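Local coordinates for protein NADP-dependent 2-hydroxyacid dehydrogenase (Rhizobium etli, PDB 4XCV) that probably reduces 2-keto acids to 2-hydroxyacids, or runs the reverse oxidation, with NADPH, which it binds in a Rossmann-type domain, at residues 159-171 / 179-193. Sequence-based numbering, arbitrary orientation.
Sequences LKVMGFNVIGWSR and VETFDAGELDRFLAK. With NDP (NADPH dihydro-nicotinamide-adenine-dinucleotide phosphate), chain B.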
ATOM      1  N   LEU A 159      -7.469   3.796  -3.888  1.00  9.73           N
ATOM      2  CA  LEU A 159      -6.399   4.687  -4.333  1.00  9.75           C
ATOM      3  C   LEU A 159      -6.695   6.143  -3.969  1.00 10.40           C
ATOM      4  O   LEU A 159      -5.787   6.877  -3.606  1.00 10.43           O
ATOM      5  CB  LEU A 159      -6.213   4.547  -5.854  1.00  9.65           C
ATOM      6  CG  LEU A 159      -5.568   3.245  -6.307  1.00  9.43           C
ATOM      7  CD1 LEU A 159      -5.800   3.065  -7.801  1.00 10.19           C
ATOM      8  CD2 LEU A 159      -4.075   3.233  -6.019  1.00  9.74           C
ATOM      9  N   LYS A 160      -7.943   6.540  -4.111  1.00 10.74           N
ATOM     10  CA  LYS A 160      -8.342   7.913  -3.760  1.00 12.21           C
ATOM     11  C   LYS A 160      -8.131   8.179  -2.299  1.00 12.13           C
ATOM     12  O   LYS A 160      -7.608   9.225  -1.928  1.00 12.78           O
ATOM     13  CB  LYS A 160      -9.802   8.151  -4.143  1.00 14.09           C
ATOM     14  CG  LYS A 160      -9.995   8.464  -5.599  1.00 16.95           C
ATOM     15  CD  LYS A 160      -9.513   9.848  -5.968  1.00 20.62           C
ATOM     16  CE  LYS A 160     -10.544  10.914  -5.551  1.00 23.91           C
ATOM     17  NZ  LYS A 160      -9.891  12.253  -5.483  1.00 27.35           N
ATOM     18  N   VAL A 161      -8.497   7.233  -1.452  1.00 11.88           N
ATOM     19  CA  VAL A 161      -8.319   7.436  -0.005  1.00 12.33           C
ATOM     20  C   VAL A 161      -6.820   7.567   0.330  1.00 11.60           C
ATOM     21  O   VAL A 161      -6.432   8.374   1.170  1.00 12.62           O
ATOM     22  CB  VAL A 161      -8.924   6.271   0.776  1.00 13.58           C
ATOM     23  CG1 VAL A 161      -8.416   6.266   2.196  1.00 15.09           C
ATOM     24  CG2 VAL A 161     -10.459   6.351   0.741  1.00 14.84           C
ATOM     25  N   MET A 162      -5.957   6.798  -0.345  1.00 10.64           N
ATOM     26  CA  MET A 162      -4.543   6.939  -0.102  1.00 10.82           C
ATOM     27  C   MET A 162      -3.971   8.266  -0.569  1.00 11.00           C
ATOM     28  O   MET A 162      -2.869   8.604  -0.164  1.00 11.29           O
ATOM     29  CB  MET A 162      -3.786   5.760  -0.759  1.00 10.96           C
ATOM     30  CG  MET A 162      -4.010   4.415  -0.079  1.00 11.18           C
ATOM     31  SD  MET A 162      -3.771   4.427   1.715  1.00 12.03           S
ATOM     32  CE  MET A 162      -2.066   4.975   1.814  1.00 12.17           C
ATOM     33  N   GLY A 163      -4.666   8.988  -1.431  1.00 10.65           N
ATOM     34  CA  GLY A 163      -4.289  10.334  -1.783  1.00 11.02           C
ATOM     35  C   GLY A 163      -3.992  10.529  -3.262  1.00 10.89           C
ATOM     36  O   GLY A 163      -3.746  11.642  -3.678  1.00 11.80           O
ATOM     37  N   PHE A 164      -3.976   9.458  -4.059  1.00 10.17           N
ATOM     38  CA  PHE A 164      -3.683   9.619  -5.488  1.00 10.32           C
ATOM     39  C   PHE A 164      -4.753  10.436  -6.167  1.00 10.85           C
ATOM     40  O   PHE A 164      -5.915  10.386  -5.795  1.00 11.44           O
ATOM     41  CB  PHE A 164      -3.617   8.259  -6.174  1.00 10.04           C
ATOM     42  CG  PHE A 164      -2.394   7.464  -5.839  1.00 10.28           C
ATOM     43  CD1 PHE A 164      -1.177   7.739  -6.465  1.00 10.30           C
ATOM     44  CD2 PHE A 164      -2.450   6.441  -4.903  1.00 10.36           C
ATOM     45  CE1 PHE A 164      -0.061   6.989  -6.196  1.00 10.82           C
ATOM     46  CE2 PHE A 164      -1.325   5.707  -4.587  1.00 10.40           C
ATOM     47  CZ  PHE A 164      -0.132   5.983  -5.248  1.00 10.63           C
ATOM     48  N   ASN A 165      -4.361  11.154  -7.212  1.00 10.96           N
ATOM     49  CA  ASN A 165      -5.363  11.631  -8.182  1.00 11.52           C
ATOM     50  C   ASN A 165      -5.698  10.395  -9.015  1.00 10.82           C
ATOM     51  O   ASN A 165      -4.804   9.654  -9.378  1.00 11.40           O
ATOM     52  CB  ASN A 165      -4.789  12.766  -9.041  1.00 12.67           C
ATOM     53  CG  ASN A 165      -5.830  13.375  -9.919  1.00 14.10           C
ATOM     54  OD1 ASN A 165      -6.887  13.775  -9.442  1.00 15.95           O
ATOM     55  ND2 ASN A 165      -5.576  13.414 -11.196  1.00 14.72           N
ATOM     56  N   VAL A 166      -6.978  10.150  -9.263  1.00 10.74           N
ATOM     57  CA  VAL A 166      -7.390   8.981 -10.005  1.00 10.47           C
ATOM     58  C   VAL A 166      -8.336   9.381 -11.110  1.00 10.62           C
ATOM     59  O   VAL A 166      -9.230  10.171 -10.902  1.00 11.40           O
ATOM     60  CB  VAL A 166      -8.073   7.945  -9.076  1.00 10.41           C
ATOM     61  CG1 VAL A 166      -8.442   6.686  -9.853  1.00 10.84           C
ATOM     62  CG2 VAL A 166      -7.185   7.610  -7.871  1.00 10.70           C
ATOM     63  N   ILE A 167      -8.129   8.786 -12.279  1.00  9.87           N
ATOM     64  CA  ILE A 167      -9.045   8.929 -13.413  1.00 10.25           C
ATOM     65  C   ILE A 167      -9.374   7.519 -13.904  1.00  9.77           C
ATOM     66  O   ILE A 167      -8.643   6.571 -13.602  1.00  9.97           O
ATOM     67  CB  ILE A 167      -8.479   9.818 -14.526  1.00 10.91           C
ATOM     68  CG1 ILE A 167      -7.200   9.249 -15.127  1.00 11.21           C
ATOM     69  CG2 ILE A 167      -8.239  11.202 -13.970  1.00 11.57           C
ATOM     70  CD1 ILE A 167      -6.595  10.048 -16.278  1.00 11.88           C
ATOM     71  N   GLY A 168     -10.481   7.363 -14.643  1.00  9.92           N
ATOM     72  CA  GLY A 168     -10.872   6.043 -15.123  1.00  9.72           C
ATOM     73  C   GLY A 168     -11.317   6.024 -16.553  1.00  9.72           C
ATOM     74  O   GLY A 168     -11.727   7.034 -17.134  1.00 10.32           O
ATOM     75  N   TRP A 169     -11.230   4.826 -17.121  1.00  9.65           N
ATOM     76  CA  TRP A 169     -11.580   4.600 -18.504  1.00 10.12           C
ATOM     77  C   TRP A 169     -12.338   3.265 -18.575  1.00  9.95           C
ATOM     78  O   TRP A 169     -11.945   2.277 -17.972  1.00  9.99           O
ATOM     79  CB  TRP A 169     -10.303   4.554 -19.341  1.00 10.70           C
ATOM     80  CG  TRP A 169     -10.494   4.277 -20.814  1.00 11.62           C
ATOM     81  CD1 TRP A 169     -10.785   5.208 -21.781  1.00 12.67           C
ATOM     82  CD2 TRP A 169     -10.355   3.034 -21.507  1.00 11.90           C
ATOM     83  NE1 TRP A 169     -10.796   4.620 -23.023  1.00 13.81           N
ATOM     84  CE2 TRP A 169     -10.534   3.285 -22.881  1.00 12.82           C
ATOM     85  CE3 TRP A 169     -10.045   1.732 -21.128  1.00 11.83           C
ATOM     86  CZ2 TRP A 169     -10.416   2.292 -23.858  1.00 13.09           C
ATOM     87  CZ3 TRP A 169      -9.913   0.776 -22.094  1.00 12.53           C
ATOM     88  CH2 TRP A 169     -10.098   1.042 -23.434  1.00 12.79           C
ATOM     89  N   SER A 170     -13.423   3.273 -19.328  1.00 10.01           N
ATOM     90  CA  SER A 170     -14.230   2.053 -19.539  1.00 10.30           C
ATOM     91  C   SER A 170     -14.979   2.181 -20.820  1.00 10.94           C
ATOM     92  O   SER A 170     -14.957   3.217 -21.463  1.00 11.09           O
ATOM     93  CB  SER A 170     -15.150   1.802 -18.359  1.00 10.28           C
ATOM     94  OG  SER A 170     -15.975   2.897 -18.055  1.00 10.57           O
ATOM     95  N   ARG A 171     -15.625   1.104 -21.241  1.00 11.29           N
ATOM     96  CA  ARG A 171     -16.262   1.088 -22.554  1.00 12.59           C
ATOM     97  C   ARG A 171     -17.377   2.119 -22.631  1.00 12.84           C
ATOM     98  O   ARG A 171     -17.504   2.881 -23.633  1.00 13.49           O
ATOM     99  CB  ARG A 171     -16.764  -0.353 -22.849  1.00 13.92           C
ATOM    100  CG  ARG A 171     -17.082  -0.603 -24.291  1.00 15.77           C
ATOM    101  CD  ARG A 171     -17.281  -2.104 -24.569  1.00 16.63           C
ATOM    102  NE  ARG A 171     -18.430  -2.680 -23.850  1.00 17.27           N
ATOM    103  CZ  ARG A 171     -19.696  -2.706 -24.247  1.00 19.80           C
ATOM    104  NH1 ARG A 171     -20.058  -2.191 -25.412  1.00 20.21           N
ATOM    105  NH2 ARG A 171     -20.630  -3.255 -23.462  1.00 19.99           N
ATOM    106  N   VAL A 179     -13.753  11.628  -9.492  1.00 19.91           N
ATOM    107  CA  VAL A 179     -12.912  10.906 -10.393  1.00 17.93           C
ATOM    108  C   VAL A 179     -13.360  11.228 -11.800  1.00 16.64           C
ATOM    109  O   VAL A 179     -14.497  10.955 -12.170  1.00 18.50           O
ATOM    110  CB  VAL A 179     -13.037   9.385 -10.135  1.00 16.64           C
ATOM    111  CG1 VAL A 179     -12.235   8.592 -11.121  1.00 15.13           C
ATOM    112  CG2 VAL A 179     -12.596   9.054  -8.706  1.00 17.27           C
ATOM    113  N   GLU A 180     -12.475  11.843 -12.574  0.50 16.18           N
ATOM    114  CA  GLU A 180     -12.757  12.100 -13.988  1.00 15.58           C
ATOM    115  C   GLU A 180     -12.827  10.728 -14.673  0.50 14.15           C
ATOM    116  O   GLU A 180     -11.986   9.863 -14.422  0.50 13.20           O
ATOM    117  CB  GLU A 180     -11.658  12.939 -14.612  0.50 16.90           C
ATOM    118  CG  GLU A 180     -11.542  14.373 -14.118  0.50 18.64           C
ATOM    119  CD  GLU A 180     -10.542  15.141 -14.961  0.50 19.69           C
ATOM    120  OE1 GLU A 180      -9.313  15.121 -14.662  0.50 22.11           O
ATOM    121  OE2 GLU A 180     -10.989  15.753 -15.956  0.50 22.02           O
ATOM    122  N   THR A 181     -13.862  10.527 -15.489  1.00 13.45           N
ATOM    123  CA  THR A 181     -14.058   9.247 -16.181  1.00 12.70           C
ATOM    124  C   THR A 181     -14.305   9.473 -17.649  1.00 12.35           C
ATOM    125  O   THR A 181     -14.955  10.450 -18.051  1.00 12.39           O
ATOM    126  CB  THR A 181     -15.242   8.472 -15.572  1.00 13.21           C
ATOM    127  OG1 THR A 181     -16.384   9.304 -15.533  1.00 14.99           O
ATOM    128  CG2 THR A 181     -14.881   7.936 -14.176  1.00 12.91           C
ATOM    129  N   PHE A 182     -13.779   8.557 -18.435  1.00 11.50           N
ATOM    130  CA  PHE A 182     -13.719   8.673 -19.890  1.00 12.08           C
ATOM    131  C   PHE A 182     -14.368   7.489 -20.585  1.00 11.93           C
ATOM    132  O   PHE A 182     -14.336   6.361 -20.078  1.00 11.44           O
ATOM    133  CB  PHE A 182     -12.233   8.775 -20.288  1.00 12.40           C
ATOM    134  CG  PHE A 182     -11.588  10.050 -19.828  1.00 13.41           C
ATOM    135  CD1 PHE A 182     -11.714  11.207 -20.571  1.00 14.64           C
ATOM    136  CD2 PHE A 182     -10.994  10.100 -18.597  1.00 13.47           C
ATOM    137  CE1 PHE A 182     -11.226  12.411 -20.112  1.00 15.50           C
ATOM    138  CE2 PHE A 182     -10.463  11.300 -18.120  1.00 14.73           C
ATOM    139  CZ  PHE A 182     -10.559  12.441 -18.890  1.00 15.46           C
ATOM    140  N   ASP A 183     -14.932   7.768 -21.758  1.00 12.72           N
ATOM    141  CA  ASP A 183     -15.498   6.764 -22.649  1.00 13.25           C
ATOM    142  C   ASP A 183     -14.395   6.062 -23.478  1.00 13.57           C
ATOM    143  O   ASP A 183     -13.314   6.561 -23.594  1.00 13.06           O
ATOM    144  CB  ASP A 183     -16.525   7.465 -23.559  1.00 14.37           C
ATOM    145  CG  ASP A 183     -16.836   6.709 -24.776  0.50 15.33           C
ATOM    146  OD1 ASP A 183     -17.784   5.908 -24.715  0.50 16.17           O
ATOM    147  OD2 ASP A 183     -16.085   6.882 -25.795  0.50 16.56           O
ATOM    148  N   ALA A 184     -14.757   4.918 -24.066  1.00 14.62           N
ATOM    149  CA  ALA A 184     -13.873   4.105 -24.933  1.00 15.32           C
ATOM    150  C   ALA A 184     -13.019   4.968 -25.901  1.00 14.59           C
ATOM    151  O   ALA A 184     -11.796   4.874 -25.907  1.00 14.21           O
ATOM    152  CB  ALA A 184     -14.695   3.083 -25.739  1.00 16.25           C
ATOM    153  N   GLY A 185     -13.694   5.811 -26.637  1.00 14.57           N
ATOM    154  CA  GLY A 185     -13.096   6.586 -27.683  1.00 14.73           C
ATOM    155  C   GLY A 185     -12.147   7.643 -27.209  1.00 14.68           C
ATOM    156  O   GLY A 185     -11.394   8.181 -28.028  1.00 15.90           O
ATOM    157  N   GLU A 186     -12.141   7.956 -25.914  1.00 14.10           N
ATOM    158  CA  GLU A 186     -11.290   8.970 -25.349  1.00 14.29           C
ATOM    159  C   GLU A 186      -9.978   8.424 -24.815  1.00 14.32           C
ATOM    160  O   GLU A 186      -9.284   9.063 -23.979  1.00 14.14           O
ATOM    161  CB  GLU A 186     -12.040   9.702 -24.226  1.00 13.96           C
ATOM    162  CG  GLU A 186     -13.340  10.310 -24.689  1.00 14.52           C
ATOM    163  CD  GLU A 186     -14.027  11.058 -23.581  1.00 14.50           C
ATOM    164  OE1 GLU A 186     -14.591  10.448 -22.652  1.00 13.73           O
ATOM    165  OE2 GLU A 186     -14.029  12.309 -23.673  1.00 15.99           O
ATOM    166  N   LEU A 187      -9.614   7.214 -25.263  1.00 14.77           N
ATOM    167  CA  LEU A 187      -8.405   6.555 -24.793  1.00 15.43           C
ATOM    168  C   LEU A 187      -7.162   7.432 -24.865  1.00 16.22           C
ATOM    169  O   LEU A 187      -6.402   7.538 -23.905  1.00 16.09           O
ATOM    170  CB  LEU A 187      -8.240   5.271 -25.628  1.00 16.39           C
ATOM    171  CG  LEU A 187      -6.941   4.499 -25.343  1.00 17.34           C
ATOM    172  CD1 LEU A 187      -6.878   4.004 -23.942  1.00 16.92           C
ATOM    173  CD2 LEU A 187      -6.835   3.349 -26.343  1.00 18.35           C
ATOM    174  N   ASP A 188      -6.913   8.089 -25.990  1.00 16.84           N
ATOM    175  CA  ASP A 188      -5.671   8.855 -26.114  1.00 17.67           C
ATOM    176  C   ASP A 188      -5.580  10.009 -25.106  1.00 17.61           C
ATOM    177  O   ASP A 188      -4.522  10.282 -24.500  1.00 17.15           O
ATOM    178  CB  ASP A 188      -5.442   9.383 -27.543  1.00 20.11           C
ATOM    179  CG  ASP A 188      -5.189   8.277 -28.556  1.00 21.91           C
ATOM    180  OD1 ASP A 188      -5.093   7.109 -28.171  1.00 24.01           O
ATOM    181  OD2 ASP A 188      -5.106   8.623 -29.771  1.00 26.12           O
ATOM    182  N   ARG A 189      -6.695  10.701 -24.891  1.00 16.88           N
ATOM    183  CA  ARG A 189      -6.727  11.752 -23.911  1.00 17.20           C
ATOM    184  C   ARG A 189      -6.465  11.219 -22.504  1.00 16.00           C
ATOM    185  O   ARG A 189      -5.769  11.846 -21.704  1.00 15.88           O
ATOM    186  CB  ARG A 189      -8.104  12.416 -23.970  1.00 18.60           C
ATOM    187  CG  ARG A 189      -8.264  13.513 -23.006  1.00 20.00           C
ATOM    188  CD  ARG A 189      -9.635  14.104 -23.187  1.00 21.54           C
ATOM    189  NE  ARG A 189      -9.820  15.072 -22.156  1.00 23.19           N
ATOM    190  CZ  ARG A 189     -10.939  15.709 -21.953  1.00 23.31           C
ATOM    191  NH1 ARG A 189     -11.982  15.470 -22.732  1.00 23.18           N
ATOM    192  NH2 ARG A 189     -11.002  16.568 -20.944  1.00 24.52           N
ATOM    193  N   PHE A 190      -7.094  10.104 -22.191  1.00 14.46           N
ATOM    194  CA  PHE A 190      -6.944   9.473 -20.884  1.00 13.65           C
ATOM    195  C   PHE A 190      -5.497   9.060 -20.695  1.00 13.17           C
ATOM    196  O   PHE A 190      -4.926   9.334 -19.645  1.00 12.41           O
ATOM    197  CB  PHE A 190      -7.889   8.273 -20.809  1.00 13.35           C
ATOM    198  CG  PHE A 190      -7.580   7.275 -19.727  1.00 12.96           C
ATOM    199  CD1 PHE A 190      -8.109   7.390 -18.436  1.00 13.14           C
ATOM    200  CD2 PHE A 190      -6.755   6.171 -19.991  1.00 13.22           C
ATOM    201  CE1 PHE A 190      -7.811   6.413 -17.485  1.00 12.57           C
ATOM    202  CE2 PHE A 190      -6.483   5.221 -19.034  1.00 13.48           C
ATOM    203  CZ  PHE A 190      -7.004   5.355 -17.788  1.00 13.23           C
ATOM    204  N   LEU A 191      -4.883   8.438 -21.702  1.00 13.22           N
ATOM    205  CA  LEU A 191      -3.478   8.015 -21.538  1.00 13.55           C
ATOM    206  C   LEU A 191      -2.524   9.184 -21.297  1.00 13.95           C
ATOM    207  O   LEU A 191      -1.619   9.127 -20.459  1.00 13.47           O
ATOM    208  CB  LEU A 191      -2.994   7.245 -22.772  1.00 14.32           C
ATOM    209  CG  LEU A 191      -3.639   5.872 -22.985  1.00 14.42           C
ATOM    210  CD1 LEU A 191      -3.258   5.331 -24.361  1.00 15.54           C
ATOM    211  CD2 LEU A 191      -3.238   4.907 -21.918  1.00 14.19           C
ATOM    212  N   ALA A 192      -2.783  10.285 -21.990  1.00 14.48           N
ATOM    213  CA  ALA A 192      -1.935  11.467 -21.856  1.00 15.57           C
ATOM    214  C   ALA A 192      -1.950  12.109 -20.484  1.00 15.58           C
ATOM    215  O   ALA A 192      -1.008  12.846 -20.143  1.00 17.08           O
ATOM    216  CB  ALA A 192      -2.344  12.492 -22.901  1.00 16.15           C
ATOM    217  N   LYS A 193      -2.988  11.828 -19.706  1.00 15.80           N
ATOM    218  CA  LYS A 193      -3.125  12.296 -18.328  1.00 16.41           C
ATOM    219  C   LYS A 193      -2.622  11.317 -17.283  1.00 15.22           C
ATOM    220  O   LYS A 193      -2.636  11.648 -16.109  1.00 15.39           O
ATOM    221  CB  LYS A 193      -4.633  12.543 -18.015  1.00 18.25           C
ATOM    222  CG  LYS A 193      -5.296  13.656 -18.781  1.00 20.87           C
ATOM    223  CD  LYS A 193      -6.821  13.685 -18.629  0.50 21.26           C
ATOM    224  CE  LYS A 193      -7.296  13.881 -17.191  0.50 21.45           C
ATOM    225  NZ  LYS A 193      -7.233  15.298 -16.743  0.50 23.10           N
TER
HETATM  226  PA  NDP B 401     -16.142  -6.439 -14.951  1.00 10.13           P
HETATM  227  O1A NDP B 401     -16.925  -6.123 -13.715  1.00 10.59           O
HETATM  228  O2A NDP B 401     -16.781  -7.209 -16.090  1.00 11.81           O
HETATM  229  O5B NDP B 401     -15.579  -5.048 -15.504  1.00  9.86           O
HETATM  230  C5B NDP B 401     -14.912  -5.020 -16.770  1.00 10.21           C
HETATM  231  C4B NDP B 401     -14.570  -3.578 -17.061  1.00  9.66           C
HETATM  232  O4B NDP B 401     -13.790  -3.548 -18.252  1.00  9.81           O
HETATM  233  C3B NDP B 401     -15.802  -2.733 -17.285  1.00  9.27           C
HETATM  234  O3B NDP B 401     -15.606  -1.412 -16.740  1.00  9.61           O
HETATM  235  C2B NDP B 401     -15.852  -2.695 -18.789  1.00  9.45           C
HETATM  236  O2B NDP B 401     -16.509  -1.528 -19.357  1.00 10.19           O
HETATM  237  C1B NDP B 401     -14.365  -2.634 -19.135  1.00  9.23           C
HETATM  238  N9A NDP B 401     -14.077  -3.015 -20.519  1.00  9.95           N
HETATM  239  C8A NDP B 401     -14.346  -4.218 -21.065  1.00 10.27           C
HETATM  240  N7A NDP B 401     -14.039  -4.178 -22.399  1.00 10.85           N
HETATM  241  C5A NDP B 401     -13.616  -2.905 -22.659  1.00 10.80           C
HETATM  242  C6A NDP B 401     -13.240  -2.234 -23.823  1.00 11.96           C
HETATM  243  N6A NDP B 401     -13.160  -2.866 -24.995  1.00 14.36           N
HETATM  244  N1A NDP B 401     -12.906  -0.942 -23.723  1.00 12.10           N
HETATM  245  C2A NDP B 401     -12.950  -0.303 -22.534  1.00 11.26           C
HETATM  246  N3A NDP B 401     -13.315  -0.876 -21.375  1.00 10.68           N
HETATM  247  C4A NDP B 401     -13.634  -2.183 -21.487  1.00 10.42           C
HETATM  248  O3  NDP B 401     -14.799  -7.236 -14.567  1.00 10.10           O
HETATM  249  PN  NDP B 401     -14.000  -7.277 -13.173  1.00 10.01           P
HETATM  250  O1N NDP B 401     -13.728  -5.863 -12.782  1.00  9.85           O
HETATM  251  O2N NDP B 401     -14.693  -8.097 -12.193  1.00 11.10           O
HETATM  252  O5D NDP B 401     -12.696  -8.053 -13.605  1.00 10.24           O
HETATM  253  C5D NDP B 401     -11.872  -7.565 -14.673  1.00 10.87           C
HETATM  254  C4D NDP B 401     -10.968  -8.725 -15.107  1.00 11.16           C
HETATM  255  O4D NDP B 401      -9.994  -8.987 -14.107  1.00 10.95           O
HETATM  256  C3D NDP B 401     -11.654 -10.052 -15.286  1.00 12.09           C
HETATM  257  O3D NDP B 401     -12.268 -10.156 -16.583  1.00 14.52           O
HETATM  258  C2D NDP B 401     -10.541 -11.068 -15.085  1.00 12.13           C
HETATM  259  O2D NDP B 401      -9.986 -11.434 -16.372  1.00 16.05           O
HETATM  260  C1D NDP B 401      -9.484 -10.308 -14.338  1.00 10.88           C
HETATM  261  N1N NDP B 401      -9.120 -10.843 -13.022  1.00 10.24           N
HETATM  262  C2N NDP B 401      -7.808 -11.088 -12.710  1.00 11.17           C
HETATM  263  C3N NDP B 401      -7.455 -11.675 -11.543  1.00 12.05           C
HETATM  264  C7N NDP B 401      -6.083 -11.905 -11.171  1.00 14.49           C
HETATM  265  O7N NDP B 401      -5.879 -12.762 -10.278  1.00 21.82           O
HETATM  266  N7N NDP B 401      -5.062 -11.250 -11.693  1.00 12.74           N
HETATM  267  C4N NDP B 401      -8.489 -11.998 -10.537  1.00 11.78           C
HETATM  268  C5N NDP B 401      -9.835 -11.660 -10.965  1.00 11.23           C
HETATM  269  C6N NDP B 401     -10.152 -11.148 -12.133  1.00 11.02           C
HETATM  270  P2B NDP B 401     -18.061  -1.230 -18.997  1.00 10.69           P
HETATM  271  O1X NDP B 401     -18.467  -0.142 -19.937  1.00 12.16           O
HETATM  272  O2X NDP B 401     -18.796  -2.539 -19.227  1.00 12.34           O
HETATM  273  O3X NDP B 401     -18.110  -0.875 -17.567  1.00 12.18           O
HETATM  274  O   HOH W   1     -10.010  12.785 -11.309  1.00 17.54           O
HETATM  275  O   HOH W   2     -15.480   5.613 -17.544  1.00 12.01           O
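Trp169 lays its CB over the centre of the Phe190 ring, a CH-pi contact of 3.5 Å from CB to the ring centroid, in the Rossmann-type domain where edge strand 180-182 runs parallel to strand 165-169 and helix 187-192 packs on one face, running back nearly antiparallel to strand 165-169. On that face Ile167 sets CG1 against Phe190 CE1 (3.7 Å) and CD1 against Lys193 CB (3.6 Å), a branched aliphatic chain filling the place between ring and lysine stem. With CG anti to the backbone N (chi1 178°), the Trp169 indole is held between Leu187 CD1 over one face and adenine C2A of NADPH, 3.3 Å from Trp169 CZ3, over the opposite face. An alanine here is likely to strip adenine C2A of the indole face it rests on and leave a gap beside Leu187. Gly168 sits opposite Thr181 and ties the strands, its N donating to Glu180 O (2.9 Å) and its O accepting from Phe182 N. Farther out, a water bridges Val166 O and Glu180 N. At the cofactor end, Trp169 NE1 donates in its ring plane to Ala184 O at 3.1 Å, meeting that oxygen from above its carbonyl plane, on the face that Leu187 N also uses.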